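Local coordinates for putative aminotransferase (Actinomadura melliaura, PDB 4ZWV), which probably acts as a pyridoxal 5'-phosphate-dependent aminotransferase on a sugar intermediate in the biosynthesis of the aminopentose of the indolocarbazole AT2433, at residues R66-P71 with R155-E160. Numbering follows the deposited sequence. Where two conformers were deposited one is given.
Sequences RLLDAP and RPAVIE
Ile159, which faces Leu68 across this contact, has its backbone hydrogen-bonded to both Ile126 and Val128 of strand 123-129, so the isoleucine that Leu68 packs against is part of the sheet's hydrogen-bonded core. Strand 157-161 is a central strand of the seven-stranded mixed sheet characteristic of the large domain of fold-type I pyridoxal-phosphate enzymes. Its side chains alternate: Ala157 and Ile159 rise toward the loop that follows helix 57-66, whereas Val158 turns the other way and packs on Leu145 of helix 138-152.

Leu68 reaches down onto the strand with its forked end. Its CG stands anti to the carbonyl carbon (chi1 -63°), which carries the forked end over the strand, with CD2 the branch turned toward Ala157. The methyl of Ala157 points nearly straight at Leu68 CD2, which it meets obliquely, 3.5 Å from CB to CD2, a close approach for two methyl groups. The other methyl is passed on its flank by the end of Ile159, where Leu68 CD1 and Ile159 CD1 are a looser 4.5 Å apart. Alanine suits the nearer position because its single carbon leaves height for the leucine, while the longer isoleucine extends its terminal methyl to the other branch. Leu68 also touches Ala125 and Met181, on the two strands flanking 157-161, and thus spans three neighbouring strands.

Polar anchors hold the loop at other points: Leu67 O accepts a hydrogen bond from Arg210, and Ala70 O one from Arg124. Leu68 follows the C-terminal end of helix 57-66, whose start carries the cofactor-binding Gly57 and Thr58; Gly57 is about 10 Å from the side chain of Ile159. With 107 Å² buried and methyl groups alone meeting, the attraction is dispersive and hydrophobic, and its fit depends on the shapes of the methyls.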
ATOM      1  N   ARG A  66      -1.955  13.245  -4.244  0.54  8.92           N
ATOM      2  CA  ARG A  66      -1.294  13.268  -5.550  0.54  8.73           C
ATOM      3  C   ARG A  66      -2.183  13.901  -6.616  0.54 10.72           C
ATOM      4  O   ARG A  66      -1.676  14.488  -7.576  0.54 12.63           O
ATOM      5  CB  ARG A  66      -0.882  11.861  -5.987  0.54 11.17           C
ATOM      6  CG  ARG A  66       0.191  11.228  -5.121  0.54 11.38           C
ATOM      7  CD  ARG A  66       1.556  11.899  -5.260  0.54 18.90           C
ATOM      8  NE  ARG A  66       2.527  11.341  -4.315  0.54 19.11           N
ATOM      9  CZ  ARG A  66       3.826  11.643  -4.285  0.54 16.29           C
ATOM     10  NH1 ARG A  66       4.617  11.068  -3.378  0.54 17.42           N
ATOM     11  NH2 ARG A  66       4.338  12.491  -5.163  0.54 21.43           N
ATOM     12  N   LEU A  67      -3.501  13.815  -6.437  1.00 10.07           N
ATOM     13  CA  LEU A  67      -4.427  14.366  -7.431  1.00  9.45           C
ATOM     14  C   LEU A  67      -4.510  15.896  -7.419  1.00 10.67           C
ATOM     15  O   LEU A  67      -5.075  16.502  -8.332  1.00 13.38           O
ATOM     16  CB  LEU A  67      -5.825  13.770  -7.219  1.00 10.62           C
ATOM     17  CG  LEU A  67      -5.934  12.274  -7.564  1.00  9.67           C
ATOM     18  CD1 LEU A  67      -7.242  11.709  -7.057  1.00 13.14           C
ATOM     19  CD2 LEU A  67      -5.831  12.063  -9.068  1.00 14.60           C
ATOM     20  N   LEU A  68      -3.926  16.518  -6.400  1.00 11.56           N
ATOM     21  CA  LEU A  68      -4.016  17.970  -6.269  1.00 14.09           C
ATOM     22  C   LEU A  68      -3.214  18.677  -7.328  1.00 15.74           C
ATOM     23  O   LEU A  68      -2.133  18.239  -7.686  1.00 18.89           O
ATOM     24  CB  LEU A  68      -3.560  18.426  -4.889  1.00 11.59           C
ATOM     25  CG  LEU A  68      -4.431  17.889  -3.767  1.00 13.20           C
ATOM     26  CD1 LEU A  68      -3.953  18.461  -2.451  1.00 15.18           C
ATOM     27  CD2 LEU A  68      -5.901  18.222  -4.020  1.00 17.37           C
ATOM     28  N   ASP A  69      -3.785  19.767  -7.831  1.00 20.89           N
ATOM     29  CA  ASP A  69      -3.120  20.642  -8.782  1.00 24.86           C
ATOM     30  C   ASP A  69      -2.747  21.943  -8.087  1.00 22.03           C
ATOM     31  O   ASP A  69      -3.586  22.827  -7.891  1.00 25.86           O
ATOM     32  CB  ASP A  69      -4.026  20.908  -9.988  1.00 24.25           C
ATOM     33  CG  ASP A  69      -3.425  21.893 -10.968  1.00 41.93           C
ATOM     34  OD1 ASP A  69      -2.180  21.995 -11.036  1.00 44.69           O
ATOM     35  OD2 ASP A  69      -4.204  22.571 -11.671  1.00 50.19           O
ATOM     36  N   ALA A  70      -1.484  22.048  -7.695  1.00 15.28           N
ATOM     37  CA  ALA A  70      -0.981  23.261  -7.070  1.00 14.02           C
ATOM     38  C   ALA A  70       0.525  23.346  -7.270  1.00 15.08           C
ATOM     39  O   ALA A  70       1.194  22.304  -7.340  1.00 15.89           O
ATOM     40  CB  ALA A  70      -1.338  23.279  -5.586  1.00 14.84           C
ATOM     41  N   PRO A  71       1.061  24.573  -7.377  1.00 14.33           N
ATOM     42  CA  PRO A  71       2.503  24.763  -7.569  1.00 21.90           C
ATOM     43  C   PRO A  71       3.299  24.272  -6.366  1.00 17.07           C
ATOM     44  O   PRO A  71       2.774  24.229  -5.252  1.00 14.80           O
ATOM     45  CB  PRO A  71       2.636  26.280  -7.747  1.00 19.95           C
ATOM     46  CG  PRO A  71       1.473  26.843  -7.003  1.00 18.98           C
ATOM     47  CD  PRO A  71       0.354  25.861  -7.237  1.00 15.56           C
ATOM     48  N   ARG A 155      -8.126  28.345  -4.425  1.00 13.38           N
ATOM     49  CA  ARG A 155      -8.980  27.783  -3.394  1.00 14.55           C
ATOM     50  C   ARG A 155      -8.337  26.489  -2.930  1.00 12.30           C
ATOM     51  O   ARG A 155      -8.318  25.520  -3.681  1.00 13.86           O
ATOM     52  CB  ARG A 155     -10.383  27.530  -3.937  1.00 15.53           C
ATOM     53  CG  ARG A 155     -11.378  27.069  -2.885  1.00 15.94           C
ATOM     54  CD  ARG A 155     -12.679  26.593  -3.523  1.00 18.13           C
ATOM     55  NE  ARG A 155     -13.681  26.255  -2.511  1.00 19.93           N
ATOM     56  CZ  ARG A 155     -14.546  27.130  -2.008  1.00 19.74           C
ATOM     57  NH1 ARG A 155     -14.543  28.383  -2.435  1.00 17.29           N
ATOM     58  NH2 ARG A 155     -15.421  26.748  -1.088  1.00 19.90           N
ATOM     59  N   PRO A 156      -7.812  26.463  -1.695  1.00 14.18           N
ATOM     60  CA  PRO A 156      -7.197  25.218  -1.217  1.00 14.55           C
ATOM     61  C   PRO A 156      -8.187  24.064  -1.221  1.00 12.49           C
ATOM     62  O   PRO A 156      -9.344  24.244  -0.832  1.00 14.62           O
ATOM     63  CB  PRO A 156      -6.770  25.556   0.217  1.00 19.54           C
ATOM     64  CG  PRO A 156      -6.696  27.045   0.262  1.00 20.52           C
ATOM     65  CD  PRO A 156      -7.748  27.539  -0.691  1.00 17.52           C
ATOM     66  N   ALA A 157      -7.732  22.900  -1.656  1.00 12.02           N
ATOM     67  CA  ALA A 157      -8.563  21.714  -1.647  1.00 13.58           C
ATOM     68  C   ALA A 157      -8.752  21.200  -0.240  1.00 12.30           C
ATOM     69  O   ALA A 157      -7.858  21.322   0.594  1.00 12.83           O
ATOM     70  CB  ALA A 157      -7.950  20.635  -2.509  1.00 18.03           C
ATOM     71  N   VAL A 158      -9.918  20.622   0.013  1.00 10.09           N
ATOM     72  CA  VAL A 158     -10.172  19.908   1.258  1.00 10.48           C
ATOM     73  C   VAL A 158     -10.235  18.418   0.972  1.00 10.08           C
ATOM     74  O   VAL A 158     -10.904  17.987   0.029  1.00 11.99           O
ATOM     75  CB  VAL A 158     -11.497  20.352   1.914  1.00 10.53           C
ATOM     76  CG1 VAL A 158     -11.873  19.407   3.063  1.00 11.53           C
ATOM     77  CG2 VAL A 158     -11.375  21.764   2.417  1.00 11.86           C
ATOM     78  N   ILE A 159      -9.525  17.637   1.782  1.00  8.03           N
ATOM     79  CA  ILE A 159      -9.668  16.192   1.778  1.00  8.58           C
ATOM     80  C   ILE A 159     -10.248  15.800   3.133  1.00 11.39           C
ATOM     81  O   ILE A 159      -9.701  16.177   4.169  1.00  9.75           O
ATOM     82  CB  ILE A 159      -8.333  15.479   1.557  1.00  9.34           C
ATOM     83  CG1 ILE A 159      -7.758  15.841   0.184  1.00 10.77           C
ATOM     84  CG2 ILE A 159      -8.528  13.966   1.695  1.00 10.57           C
ATOM     85  CD1 ILE A 159      -6.250  15.557   0.078  1.00 11.03           C
ATOM     86  N   GLU A 160     -11.370  15.086   3.124  1.00  9.03           N
ATOM     87  CA  GLU A 160     -12.007  14.636   4.356  1.00  8.80           C
ATOM     88  C   GLU A 160     -11.560  13.231   4.718  1.00 10.74           C
ATOM     89  O   GLU A 160     -11.772  12.290   3.944  1.00  9.43           O
ATOM     90  CB  GLU A 160     -13.535  14.645   4.226  1.00  8.47           C
ATOM     91  CG  GLU A 160     -14.156  16.021   3.999  1.00  9.15           C
ATOM     92  CD  GLU A 160     -15.659  15.930   3.785  1.00 13.11           C
ATOM     93  OE1 GLU A 160     -16.316  15.104   4.463  1.00 11.65           O
ATOM     94  OE2 GLU A 160     -16.184  16.662   2.927  1.00 12.01           O
TER